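Local structure of glycosylation Associate Protein 1 (Streptococcus agalactiae serotype V, 6OYC) at residues V237-I242 with L266-S271; F256-N261 with P434-Q439; P296-S301 with G504-R509; P57-Y62 with S71-V76. The protein probably acts with its Gap2 and Gap3 partners in the glycosylation and export of a surface adhesin through the accessory Sec system. All coordinates share one frame; numbering follows the deposited sequence.

Interaction 1: residues V237-I242 with L266-S271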
loop_
_atom_site.group_PDB
_atom_site.type_symbol
_atom_site.label_atom_id
_atom_site.label_comp_id
_atom_site.label_asym_id
_atom_site.label_seq_id
_atom_site.Cartn_x
_atom_site.Cartn_y
_atom_site.Cartn_z
ATOM N N VAL A 237 -3.731 9.622 15.031
ATOM C CA VAL A 237 -4.562 8.623 15.710
ATOM C C VAL A 237 -3.796 7.908 16.821
ATOM O O VAL A 237 -4.424 7.320 17.707
ATOM C CB VAL A 237 -5.150 7.599 14.712
ATOM C CG1 VAL A 237 -5.921 8.311 13.591
ATOM C CG2 VAL A 237 -4.040 6.719 14.120
ATOM N N HIS A 238 -2.458 7.938 16.821
ATOM C CA HIS A 238 -1.733 7.256 17.891
ATOM C C HIS A 238 -0.562 8.027 18.509
ATOM O O HIS A 238 0.018 7.538 19.478
ATOM C CB HIS A 238 -1.234 5.882 17.398
ATOM C CG HIS A 238 -0.233 5.955 16.289
ATOM N ND1 HIS A 238 -0.133 4.975 15.324
ATOM C CD2 HIS A 238 0.713 6.880 15.989
ATOM C CE1 HIS A 238 0.831 5.294 14.478
ATOM N NE2 HIS A 238 1.367 6.441 14.864
ATOM N N ASN A 239 -0.195 9.196 17.984
ATOM C CA ASN A 239 0.945 9.931 18.516
ATOM C C ASN A 239 0.801 10.195 20.010
ATOM O O ASN A 239 1.787 10.129 20.751
ATOM C CB ASN A 239 1.099 11.257 17.780
ATOM C CG ASN A 239 1.743 11.102 16.436
ATOM O OD1 ASN A 239 2.271 10.038 16.097
ATOM N ND2 ASN A 239 1.699 12.170 15.641
ATOM N N ALA A 240 -0.419 10.485 20.471
ATOM C CA ALA A 240 -0.589 10.972 21.833
ATOM C C ALA A 240 -0.247 9.896 22.858
ATOM O O ALA A 240 0.423 10.181 23.860
ATOM C CB ALA A 240 -2.010 11.497 22.050
ATOM N N PHE A 241 -0.660 8.653 22.630
ATOM C CA PHE A 241 -0.303 7.635 23.613
ATOM C C PHE A 241 0.993 6.899 23.289
ATOM O O PHE A 241 1.485 6.158 24.140
ATOM C CB PHE A 241 -1.455 6.629 23.829
ATOM C CG PHE A 241 -1.845 5.840 22.602
ATOM C CD1 PHE A 241 -1.197 4.657 22.279
ATOM C CD2 PHE A 241 -2.893 6.255 21.810
ATOM C CE1 PHE A 241 -1.574 3.911 21.180
ATOM C CE2 PHE A 241 -3.277 5.518 20.699
ATOM C CZ PHE A 241 -2.613 4.339 20.384
ATOM N N ILE A 242 1.580 7.088 22.117
ATOM C CA ILE A 242 2.885 6.499 21.820
ATOM C C ILE A 242 4.010 7.472 22.123
ATOM O O ILE A 242 4.995 7.115 22.766
ATOM C CB ILE A 242 2.955 6.020 20.352
ATOM C CG1 ILE A 242 2.013 4.848 20.103
ATOM C CG2 ILE A 242 4.377 5.590 20.004
ATOM C CD1 ILE A 242 2.004 4.458 18.640
ATOM N N LEU A 266 3.764 20.155 11.633
ATOM C CA LEU A 266 4.410 21.351 12.164
ATOM C C LEU A 266 3.664 21.958 13.331
ATOM O O LEU A 266 4.225 22.815 14.018
ATOM C CB LEU A 266 4.545 22.407 11.079
ATOM C CG LEU A 266 5.385 21.933 9.913
ATOM C CD1 LEU A 266 5.028 22.720 8.657
ATOM C CD2 LEU A 266 6.835 22.112 10.312
ATOM N N GLU A 267 2.425 21.545 13.569
ATOM C CA GLU A 267 1.655 22.062 14.681
ATOM C C GLU A 267 1.836 21.241 15.952
ATOM O O GLU A 267 1.623 21.766 17.054
ATOM C CB GLU A 267 0.174 22.130 14.273
ATOM C CG GLU A 267 -0.837 21.989 15.376
ATOM C CD GLU A 267 -2.275 22.001 14.864
ATOM O OE1 GLU A 267 -2.667 21.026 14.174
ATOM O OE2 GLU A 267 -3.010 22.978 15.170
ATOM N N ASP A 268 2.255 19.980 15.829
ATOM C CA ASP A 268 2.321 19.066 16.967
ATOM C C ASP A 268 3.681 19.192 17.660
ATOM O O ASP A 268 4.503 18.274 17.666
ATOM C CB ASP A 268 2.058 17.638 16.506
ATOM C CG ASP A 268 1.936 16.662 17.665
ATOM O OD1 ASP A 268 2.198 17.060 18.822
ATOM O OD2 ASP A 268 1.591 15.485 17.416
ATOM N N TYR A 269 3.901 20.377 18.245
ATOM C CA TYR A 269 5.130 20.658 18.996
ATOM C C TYR A 269 5.450 19.564 20.004
ATOM O O TYR A 269 6.617 19.202 20.191
ATOM C CB TYR A 269 5.002 21.973 19.757
ATOM C CG TYR A 269 5.201 23.261 18.983
ATOM C CD1 TYR A 269 6.465 23.831 18.848
ATOM C CD2 TYR A 269 4.110 23.947 18.446
ATOM C CE1 TYR A 269 6.645 25.032 18.171
ATOM C CE2 TYR A 269 4.281 25.145 17.757
ATOM C CZ TYR A 269 5.554 25.686 17.628
ATOM O OH TYR A 269 5.736 26.886 16.956
ATOM N N SER A 270 4.420 19.034 20.673
ATOM C CA SER A 270 4.651 18.074 21.748
ATOM C C SER A 270 5.291 16.800 21.218
ATOM O O SER A 270 6.236 16.276 21.823
ATOM C CB SER A 270 3.339 17.768 22.472
ATOM O OG SER A 270 2.951 18.856 23.296
ATOM N N SER A 271 4.804 16.300 20.074
ATOM C CA SER A 271 5.413 15.118 19.468
ATOM C C SER A 271 6.821 15.419 18.966
ATOM O O SER A 271 7.749 14.633 19.189
ATOM C CB SER A 271 4.551 14.601 18.322
ATOM O OG SER A 271 3.303 14.097 18.767
HETATM O O HOH W 1 -0.272 14.290 16.207
#
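With chi1 of -78° Asn239 sets CG beside its own backbone N, and so turns its amide toward Asp268; Ser271, with chi1 of -67°, places OG likewise, where it lies 3.7 Å from Asn239 CB. The amide and the Asp268 carboxylate meet at a slant, their planes 45° apart, with Asn239 ND2 3.8 Å from Asp268 OD2, too far for a direct bond. A water fills that step: it accepts from Asn239 ND2 at 2.9 Å and donates to Asp268 OD2. The other end of the amide is held too, since OD1 takes the backbone N-H of Asn235. Here two connections of a parallel Rossmann-like sheet meet, the short helix 239-242 after strand 229-233 and the start of helix 269-273, which precedes strand 277-280. Asp268 is the N-cap of that second helix. Its OD1 receives Ser271 N at 3.0 Å and its OD2 the Ser271 hydroxyl at 2.6 Å, both donors standing above the carboxylate plane. Ser271 thus holds both carboxylate oxygens, fixing the rotation of the group, while OD2 still serves the water. A bound sulfate lies about 5 Å from the Asn239 side chain.

Interaction 2: residues F256-N261 with P434-Q439. With SO4 (sulfate ion), chain J.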
loop_
_atom_site.group_PDB
_atom_site.type_symbol
_atom_site.label_atom_id
_atom_site.label_comp_id
_atom_site.label_asym_id
_atom_site.label_seq_id
_atom_site.Cartn_x
_atom_site.Cartn_y
_atom_site.Cartn_z
ATOM N N PHE A 256 5.625 10.986 6.387
ATOM C CA PHE A 256 5.447 10.440 5.044
ATOM C C PHE A 256 4.379 11.251 4.325
ATOM O O PHE A 256 3.215 11.268 4.746
ATOM C CB PHE A 256 5.056 8.964 5.111
ATOM C CG PHE A 256 5.113 8.265 3.783
ATOM C CD1 PHE A 256 6.281 8.281 3.024
ATOM C CD2 PHE A 256 4.002 7.582 3.291
ATOM C CE1 PHE A 256 6.345 7.622 1.801
ATOM C CE2 PHE A 256 4.053 6.923 2.053
ATOM C CZ PHE A 256 5.225 6.942 1.310
ATOM N N SER A 257 4.772 11.915 3.240
ATOM C CA SER A 257 3.908 12.916 2.617
ATOM C C SER A 257 2.557 12.346 2.161
ATOM O O SER A 257 1.555 13.070 2.172
ATOM C CB SER A 257 4.637 13.558 1.440
ATOM O OG SER A 257 4.958 12.584 0.454
ATOM N N GLU A 258 2.494 11.068 1.754
ATOM C CA GLU A 258 1.205 10.522 1.325
ATOM C C GLU A 258 0.216 10.430 2.487
ATOM O O GLU A 258 -0.990 10.548 2.276
ATOM C CB GLU A 258 1.400 9.150 0.683
ATOM C CG GLU A 258 0.111 8.457 0.211
ATOM C CD GLU A 258 0.295 6.949 -0.063
ATOM O OE1 GLU A 258 0.048 6.509 -1.213
ATOM O OE2 GLU A 258 0.686 6.201 0.869
ATOM N N ARG A 259 0.710 10.228 3.711
ATOM C CA ARG A 259 -0.084 10.085 4.931
ATOM C C ARG A 259 -0.208 11.381 5.723
ATOM O O ARG A 259 -1.255 11.653 6.304
ATOM C CB ARG A 259 0.545 9.030 5.841
ATOM C CG ARG A 259 -0.146 8.834 7.175
ATOM C CD ARG A 259 0.566 7.762 8.010
ATOM N NE ARG A 259 1.900 8.193 8.432
ATOM C CZ ARG A 259 3.037 7.640 8.013
ATOM N NH1 ARG A 259 3.016 6.612 7.163
ATOM N NH2 ARG A 259 4.203 8.108 8.450
ATOM N N ASN A 260 0.826 12.201 5.756
ATOM C CA ASN A 260 0.892 13.273 6.726
ATOM C C ASN A 260 0.596 14.620 6.087
ATOM O O ASN A 260 1.129 14.943 5.024
ATOM C CB ASN A 260 2.258 13.266 7.404
ATOM C CG ASN A 260 2.442 12.028 8.260
ATOM O OD1 ASN A 260 3.441 11.307 8.150
ATOM N ND2 ASN A 260 1.440 11.745 9.088
ATOM N N ASN A 261 -0.274 15.383 6.737
ATOM C CA ASN A 261 -0.432 16.800 6.450
ATOM C C ASN A 261 0.682 17.594 7.143
ATOM O O ASN A 261 0.773 17.609 8.379
ATOM C CB ASN A 261 -1.813 17.254 6.911
ATOM C CG ASN A 261 -2.155 18.630 6.428
ATOM O OD1 ASN A 261 -1.308 19.525 6.412
ATOM N ND2 ASN A 261 -3.402 18.814 6.023
ATOM N N PRO A 434 1.411 13.251 -10.968
ATOM C CA PRO A 434 1.826 11.905 -11.358
ATOM C C PRO A 434 1.673 10.932 -10.205
ATOM O O PRO A 434 1.771 11.297 -9.030
ATOM C CB PRO A 434 3.295 12.076 -11.775
ATOM C CG PRO A 434 3.695 13.413 -11.336
ATOM C CD PRO A 434 2.458 14.249 -11.225
ATOM N N ASP A 435 1.381 9.683 -10.562
ATOM C CA ASP A 435 1.196 8.624 -9.580
ATOM C C ASP A 435 2.460 8.426 -8.734
ATOM O O ASP A 435 3.574 8.287 -9.260
ATOM C CB ASP A 435 0.802 7.327 -10.294
ATOM C CG ASP A 435 0.617 6.162 -9.329
ATOM O OD1 ASP A 435 -0.372 6.177 -8.584
ATOM O OD2 ASP A 435 1.465 5.243 -9.302
ATOM N N LEU A 436 2.278 8.426 -7.414
ATOM C CA LEU A 436 3.413 8.362 -6.498
ATOM C C LEU A 436 4.133 7.026 -6.598
ATOM O O LEU A 436 5.367 6.983 -6.712
ATOM C CB LEU A 436 2.946 8.601 -5.058
ATOM C CG LEU A 436 4.041 8.356 -4.009
ATOM C CD1 LEU A 436 5.137 9.395 -4.200
ATOM C CD2 LEU A 436 3.511 8.376 -2.561
ATOM N N TYR A 437 3.384 5.916 -6.537
ATOM C CA TYR A 437 4.047 4.624 -6.534
ATOM C C TYR A 437 4.832 4.417 -7.828
ATOM O O TYR A 437 5.932 3.858 -7.811
ATOM C CB TYR A 437 3.053 3.478 -6.324
ATOM C CG TYR A 437 3.846 2.189 -6.245
ATOM C CD1 TYR A 437 4.647 1.920 -5.141
ATOM C CD2 TYR A 437 3.882 1.292 -7.304
ATOM C CE1 TYR A 437 5.424 0.760 -5.067
ATOM C CE2 TYR A 437 4.665 0.116 -7.235
ATOM C CZ TYR A 437 5.431 -0.137 -6.117
ATOM O OH TYR A 437 6.216 -1.272 -6.028
ATOM N N THR A 438 4.288 4.880 -8.956
ATOM C CA THR A 438 4.998 4.797 -10.231
ATOM C C THR A 438 6.319 5.559 -10.179
ATOM O O THR A 438 7.334 5.086 -10.704
ATOM C CB THR A 438 4.107 5.330 -11.357
ATOM O OG1 THR A 438 2.906 4.553 -11.413
ATOM C CG2 THR A 438 4.807 5.247 -12.710
ATOM N N GLN A 439 6.326 6.741 -9.556
ATOM C CA GLN A 439 7.577 7.481 -9.389
ATOM C C GLN A 439 8.578 6.685 -8.557
ATOM O O GLN A 439 9.761 6.595 -8.912
ATOM C CB GLN A 439 7.311 8.836 -8.739
ATOM C CG GLN A 439 6.481 9.772 -9.572
ATOM C CD GLN A 439 6.257 11.086 -8.868
ATOM O OE1 GLN A 439 5.528 11.165 -7.864
ATOM N NE2 GLN A 439 6.901 12.127 -9.367
HETATM S S SO4 J . -1.707 13.462 10.501
HETATM O O1 SO4 J . -1.180 12.434 11.405
HETATM O O2 SO4 J . -2.187 14.618 11.263
HETATM O O3 SO4 J . -0.634 13.904 9.587
HETATM O O4 SO4 J . -2.798 12.889 9.688
#
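Asp435 OD2, just ahead of the Leu436 that touches Glu258 and Phe256, is gripped twice by one residue: Thr438 N reaches it at 2.9 Å and Thr438 OG1 at 2.6 Å. The two donors come from opposite faces of the carboxylate plane, both on its anti side; the bond from Thr438 N is the N-cap of helix 436-445, and the hydroxyl adds a second hold on the same oxygen. The helix begins at Leu436, right after this N-cap residue, and the leucine side chain crosses to the other segment. Its CG stands anti to the backbone N (chi1 172°), and the CD2 branch makes the touch, passing obliquely against Glu258 with CD2 3.9 Å from Glu258 CB. The same methyl lies 4.5 Å from Phe256 CZ, at the far end of the ring. In the GT-B-like fold this is a contact between the two Rossmann-like domains: 256-261 follows strand 250-255 of one parallel sheet, and 434-439 follows strand 426-428 of the other. It is slight and apolar, a single leucine methyl with no hydrogen bond between the segments. Bonds of its own help shape the 256-261 turn. Phe256 O accepts from both Arg259 N and Asn260 N, while Phe256 N donates almost straight (175°) to a lone pair of Asn260 OD1 at 2.8 Å. Asn260 ND2 bonds Phe234 O and also, at 3.0 Å, SO4 O3 of a sulfate probably from the crystallisation liquor. Asn261 N meets the same SO4 O3 at 3.2 Å, and Gln236 N and Asn264 ND2 also bond this anion.

Interaction 3: residues P296-S301 with G504-R509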
loop_
_atom_site.group_PDB
_atom_site.type_symbol
_atom_site.label_atom_id
_atom_site.label_comp_id
_atom_site.label_asym_id
_atom_site.label_seq_id
_atom_site.Cartn_x
_atom_site.Cartn_y
_atom_site.Cartn_z
ATOM N N PRO A 296 17.393 16.893 14.568
ATOM C CA PRO A 296 17.922 16.241 13.361
ATOM C C PRO A 296 16.763 15.793 12.475
ATOM O O PRO A 296 15.858 15.081 12.915
ATOM C CB PRO A 296 18.726 15.056 13.915
ATOM C CG PRO A 296 18.860 15.316 15.415
ATOM C CD PRO A 296 17.698 16.154 15.806
ATOM N N VAL A 297 16.765 16.265 11.235
ATOM C CA VAL A 297 15.785 15.884 10.223
ATOM C C VAL A 297 16.577 15.199 9.117
ATOM O O VAL A 297 17.407 15.840 8.464
ATOM C CB VAL A 297 15.010 17.098 9.680
ATOM C CG1 VAL A 297 14.070 16.700 8.568
ATOM C CG2 VAL A 297 14.240 17.817 10.801
ATOM N N VAL A 298 16.357 13.902 8.920
ATOM C CA VAL A 298 17.101 13.134 7.930
ATOM C C VAL A 298 16.175 12.772 6.773
ATOM O O VAL A 298 15.088 12.210 6.980
ATOM C CB VAL A 298 17.736 11.873 8.532
ATOM C CG1 VAL A 298 18.446 11.080 7.410
ATOM C CG2 VAL A 298 18.710 12.241 9.643
ATOM N N HIS A 299 16.615 13.080 5.554
ATOM C CA HIS A 299 15.837 12.796 4.358
ATOM C C HIS A 299 16.077 11.352 3.940
ATOM O O HIS A 299 17.226 10.916 3.800
ATOM C CB HIS A 299 16.215 13.772 3.241
ATOM C CG HIS A 299 15.716 13.385 1.881
ATOM N ND1 HIS A 299 14.372 13.322 1.566
ATOM C CD2 HIS A 299 16.383 13.072 0.744
ATOM C CE1 HIS A 299 14.236 12.971 0.300
ATOM N NE2 HIS A 299 15.440 12.815 -0.221
ATOM N N VAL A 300 14.992 10.597 3.779
ATOM C CA VAL A 300 15.062 9.196 3.379
ATOM C C VAL A 300 14.150 9.028 2.172
ATOM O O VAL A 300 12.923 9.014 2.316
ATOM C CB VAL A 300 14.665 8.241 4.518
ATOM C CG1 VAL A 300 14.501 6.807 4.009
ATOM C CG2 VAL A 300 15.697 8.285 5.669
ATOM N N SER A 301 14.738 8.915 0.982
ATOM C CA SER A 301 13.907 8.713 -0.197
ATOM C C SER A 301 13.314 7.303 -0.174
ATOM O O SER A 301 13.983 6.344 0.232
ATOM C CB SER A 301 14.688 8.952 -1.490
ATOM O OG SER A 301 16.039 8.565 -1.364
ATOM N N GLY A 504 23.774 0.663 4.030
ATOM C CA GLY A 504 23.743 0.880 5.458
ATOM C C GLY A 504 24.138 2.264 5.912
ATOM O O GLY A 504 23.960 2.584 7.094
ATOM N N GLN A 505 24.646 3.104 5.014
ATOM C CA GLN A 505 25.143 4.410 5.435
ATOM C C GLN A 505 24.008 5.324 5.876
ATOM O O GLN A 505 24.157 6.091 6.830
ATOM C CB GLN A 505 25.949 5.051 4.311
ATOM C CG GLN A 505 27.248 4.326 4.018
ATOM C CD GLN A 505 27.099 3.296 2.919
ATOM O OE1 GLN A 505 25.982 2.879 2.582
ATOM N NE2 GLN A 505 28.230 2.861 2.363
ATOM N N LEU A 506 22.873 5.260 5.192
ATOM C CA LEU A 506 21.711 6.035 5.607
ATOM C C LEU A 506 21.265 5.638 7.013
ATOM O O LEU A 506 21.028 6.500 7.873
ATOM C CB LEU A 506 20.587 5.839 4.585
ATOM C CG LEU A 506 19.413 6.806 4.635
ATOM C CD1 LEU A 506 19.893 8.240 4.728
ATOM C CD2 LEU A 506 18.546 6.604 3.413
ATOM N N VAL A 507 21.171 4.326 7.270
ATOM C CA VAL A 507 20.752 3.839 8.585
ATOM C C VAL A 507 21.690 4.354 9.665
ATOM O O VAL A 507 21.256 4.821 10.725
ATOM C CB VAL A 507 20.691 2.301 8.596
ATOM C CG1 VAL A 507 20.608 1.785 10.020
ATOM C CG2 VAL A 507 19.509 1.803 7.775
ATOM N N GLU A 508 22.993 4.271 9.409
ATOM C CA GLU A 508 23.972 4.742 10.379
ATOM C C GLU A 508 23.880 6.250 10.578
ATOM O O GLU A 508 24.047 6.740 11.697
ATOM C CB GLU A 508 25.372 4.335 9.930
ATOM C CG GLU A 508 26.345 4.179 11.074
ATOM C CD GLU A 508 26.033 2.972 11.940
ATOM O OE1 GLU A 508 25.227 2.108 11.506
ATOM O OE2 GLU A 508 26.597 2.891 13.057
ATOM N N ARG A 509 23.604 7.002 9.511
ATOM C CA ARG A 509 23.405 8.445 9.654
ATOM C C ARG A 509 22.199 8.747 10.536
ATOM O O ARG A 509 22.269 9.598 11.430
ATOM C CB ARG A 509 23.245 9.093 8.276
ATOM C CG ARG A 509 22.949 10.594 8.308
ATOM C CD ARG A 509 23.179 11.230 6.937
ATOM N NE ARG A 509 24.560 11.046 6.499
ATOM C CZ ARG A 509 24.937 10.232 5.516
ATOM N NH1 ARG A 509 24.032 9.525 4.847
ATOM N NH2 ARG A 509 26.221 10.129 5.201
#
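Leu506 leaves the first turn of helix 505-512 with its CB directed at the strand segment 296-301. The CB itself stays short of any atom there; CG, anti to the backbone N (chi1 -166°), carries the chain across. CG is the first atom to meet something, lying 4.1 Å from Val300 CG2. Beyond it the isopropyl end forks. CD2 settles against both methyls of Val300, 4.0 Å from CG2 and 4.1 Å from CG1, so that the leucine and this valine pass at a slant. CD1 goes to the neighbouring stretch of strand, where it rests 3.9 Å from the His299 carbonyl O and 4.2 Å from Val298 CG1. The Val298 and Leu506 side chains slide past each other in opposite directions. One methyl thus goes to Val300, the other to Val298 and the His299 carbonyl, and everything the fork offers is dispersion contact; no hydrogen bond links the two segments. The apolar patch is continued by Ile510, on the next turn of the same helix, which touches both valines, and by Met40 of helix 33-43, which packs on Leu506 and Val300. Strand 297-299 is the edge strand of the N-terminal parallel sheet, and the helix lies at the very end of the chain, more than 200 residues on. A C-terminal helix that crosses back from the second domain to pack on the first is a hallmark of the GT-B fold.

Interaction 4: residues P57-Y62 with S71-V76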
loop_
_atom_site.group_PDB
_atom_site.type_symbol
_atom_site.label_atom_id
_atom_site.label_comp_id
_atom_site.label_asym_id
_atom_site.label_seq_id
_atom_site.Cartn_x
_atom_site.Cartn_y
_atom_site.Cartn_z
ATOM N N PRO A 57 -6.225 -9.277 10.380
ATOM C CA PRO A 57 -6.333 -10.737 10.160
ATOM C C PRO A 57 -5.556 -11.232 8.944
ATOM O O PRO A 57 -5.267 -12.433 8.852
ATOM C CB PRO A 57 -7.840 -10.957 9.989
ATOM C CG PRO A 57 -8.373 -9.600 9.567
ATOM C CD PRO A 57 -7.528 -8.597 10.268
ATOM N N ASN A 58 -5.192 -10.347 8.018
ATOM C CA ASN A 58 -4.425 -10.718 6.836
ATOM C C ASN A 58 -2.971 -10.279 6.934
ATOM O O ASN A 58 -2.317 -10.062 5.911
ATOM C CB ASN A 58 -5.059 -10.129 5.577
ATOM C CG ASN A 58 -4.993 -11.073 4.433
ATOM O OD1 ASN A 58 -5.334 -12.251 4.575
ATOM N ND2 ASN A 58 -4.509 -10.589 3.278
ATOM N N LEU A 59 -2.453 -10.154 8.161
ATOM C CA LEU A 59 -1.156 -9.517 8.367
ATOM C C LEU A 59 -0.026 -10.329 7.741
ATOM O O LEU A 59 0.929 -9.756 7.198
ATOM C CB LEU A 59 -0.915 -9.311 9.859
ATOM C CG LEU A 59 0.426 -8.710 10.281
ATOM C CD1 LEU A 59 0.678 -7.391 9.577
ATOM C CD2 LEU A 59 0.462 -8.516 11.807
ATOM N N ARG A 60 -0.110 -11.660 7.800
ATOM C CA ARG A 60 1.032 -12.449 7.351
ATOM C C ARG A 60 1.184 -12.382 5.828
ATOM O O ARG A 60 2.301 -12.238 5.321
ATOM C CB ARG A 60 0.913 -13.886 7.868
ATOM C CG ARG A 60 1.360 -14.051 9.361
ATOM C CD ARG A 60 0.284 -14.690 10.249
ATOM N NE ARG A 60 -1.006 -14.024 10.114
ATOM C CZ ARG A 60 -1.412 -13.007 10.870
ATOM N NH1 ARG A 60 -0.638 -12.544 11.858
ATOM N NH2 ARG A 60 -2.601 -12.455 10.639
ATOM N N TYR A 61 0.069 -12.429 5.081
ATOM C CA TYR A 61 0.167 -12.182 3.647
ATOM C C TYR A 61 0.630 -10.767 3.381
ATOM O O TYR A 61 1.443 -10.537 2.480
ATOM C CB TYR A 61 -1.163 -12.440 2.933
ATOM C CG TYR A 61 -1.368 -13.906 2.657
ATOM C CD1 TYR A 61 -0.410 -14.644 1.953
ATOM C CD2 TYR A 61 -2.495 -14.573 3.127
ATOM C CE1 TYR A 61 -0.585 -15.999 1.717
ATOM C CE2 TYR A 61 -2.675 -15.918 2.896
ATOM C CZ TYR A 61 -1.711 -16.625 2.201
ATOM O OH TYR A 61 -1.895 -17.954 1.977
ATOM N N TYR A 62 0.132 -9.808 4.157
ATOM C CA TYR A 62 0.555 -8.430 3.946
ATOM C C TYR A 62 2.069 -8.310 4.056
ATOM O O TYR A 62 2.725 -7.761 3.160
ATOM C CB TYR A 62 -0.154 -7.505 4.937
ATOM C CG TYR A 62 0.026 -6.021 4.649
ATOM C CD1 TYR A 62 1.109 -5.318 5.186
ATOM C CD2 TYR A 62 -0.897 -5.314 3.869
ATOM C CE1 TYR A 62 1.280 -3.950 4.949
ATOM C CE2 TYR A 62 -0.734 -3.947 3.616
ATOM C CZ TYR A 62 0.355 -3.269 4.163
ATOM O OH TYR A 62 0.532 -1.915 3.931
ATOM N N SER A 71 10.356 -10.905 9.548
ATOM C CA SER A 71 10.980 -9.819 10.289
ATOM C C SER A 71 10.565 -9.746 11.750
ATOM O O SER A 71 11.217 -9.024 12.512
ATOM C CB SER A 71 10.693 -8.478 9.611
ATOM O OG SER A 71 11.742 -8.153 8.711
ATOM N N GLY A 72 9.536 -10.477 12.178
ATOM C CA GLY A 72 9.187 -10.433 13.590
ATOM C C GLY A 72 8.155 -9.355 13.881
ATOM O O GLY A 72 8.303 -8.200 13.454
ATOM N N TYR A 73 7.086 -9.713 14.590
ATOM C CA TYR A 73 6.040 -8.738 14.834
ATOM C C TYR A 73 5.304 -9.095 16.104
ATOM O O TYR A 73 5.265 -10.257 16.529
ATOM C CB TYR A 73 5.041 -8.655 13.672
ATOM C CG TYR A 73 4.199 -9.900 13.497
ATOM C CD1 TYR A 73 4.665 -10.980 12.737
ATOM C CD2 TYR A 73 2.948 -10.015 14.094
ATOM C CE1 TYR A 73 3.899 -12.131 12.568
ATOM C CE2 TYR A 73 2.170 -11.161 13.922
ATOM C CZ TYR A 73 2.653 -12.212 13.154
ATOM O OH TYR A 73 1.890 -13.350 12.993
ATOM N N TYR A 74 4.708 -8.061 16.690
ATOM C CA TYR A 74 3.760 -8.177 17.783
ATOM C C TYR A 74 2.458 -7.522 17.333
ATOM O O TYR A 74 2.467 -6.393 16.828
ATOM C CB TYR A 74 4.294 -7.514 19.070
ATOM C CG TYR A 74 3.227 -7.333 20.121
ATOM C CD1 TYR A 74 2.899 -8.367 20.996
ATOM C CD2 TYR A 74 2.520 -6.133 20.217
ATOM C CE1 TYR A 74 1.903 -8.194 21.962
ATOM C CE2 TYR A 74 1.538 -5.959 21.159
ATOM C CZ TYR A 74 1.232 -6.991 22.029
ATOM O OH TYR A 74 0.236 -6.803 22.957
ATOM N N SER A 75 1.351 -8.229 17.504
ATOM C CA SER A 75 0.038 -7.739 17.108
ATOM C C SER A 75 -0.831 -7.627 18.348
ATOM O O SER A 75 -1.123 -8.633 19.001
ATOM C CB SER A 75 -0.618 -8.656 16.073
ATOM O OG SER A 75 -2.017 -8.443 16.054
ATOM N N VAL A 76 -1.239 -6.403 18.669
ATOM C CA VAL A 76 -2.127 -6.175 19.802
ATOM C C VAL A 76 -3.332 -7.119 19.738
ATOM O O VAL A 76 -3.700 -7.764 20.728
ATOM C CB VAL A 76 -2.556 -4.697 19.840
ATOM C CG1 VAL A 76 -3.771 -4.514 20.695
ATOM C CG2 VAL A 76 -1.423 -3.808 20.303
#
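Leu59 and Arg60, at the start of helix 59-65, both work on one ring, that of Tyr73, in the strand that closes the beta-alpha-beta unit 48-52, 59-65, 73-75. The helix packs on the end strand of a Rossmann-like parallel sheet, and Tyr73 points its side chain toward the start of the helix. Leu59 CD2 meets the ring obliquely, 3.7 Å from CD2 and 3.8 Å from CE2 of Tyr73, the two side chains sliding past each other in opposite directions. The same methyl lies 4.4 Å from Ser75 CB, two residues on along the strand and so on the same side of it. At the far end of the ring Arg60 crosses Tyr73 at about a right angle, and Tyr73 OH accepts a hydrogen bond from Arg60 NH1 at 2.9 Å, with the oxygen only 3° out of the guanidinium plane. What brings the ring there is its own chi1 of 67°, with CG between the backbone N and the carbonyl carbon. The arginine chain bends at chi2 and chi3 to bring its head round. Its strongest partner lies further out: Asp150 takes NE in a salt bridge, which probably offsets the charge of this buried group. Asp150 also accepts the backbone N-H of Tyr61, tying the helix start to the loop between strands 141-148 and 154-161 of the antiparallel sheet. Beside the leucine, Val52 of strand 48-52, next to the edge strand, is the next layer, and Ser75 turns its hydroxyl to cap Asp78 N. A weak bond runs as well from Arg60 NH2 to Pro57 O at 3.2 Å.

How the interactions relate
Interactions 3 and 4 sit at the two outermost strands of the same N-terminal parallel sheet, their centres about 26 Å apart, and each lays a helix on its edge strand. Interaction 3 is mainly apolar and partly buried; interaction 4, mostly buried, mixes a leucine with a charged arginine group. Interaction 1 is also buried but small and polar, a water and a capping carboxylate doing the work between connections of that sheet. Interaction 2 alone involves the second parallel sheet, a partly buried contact in which one methyl bridges the two domains. Its 256-261 segment runs into helix 262-267, which ends just before the capping Asp268 of interaction 1, and nearest atoms of the two contacts are about 5 Å apart.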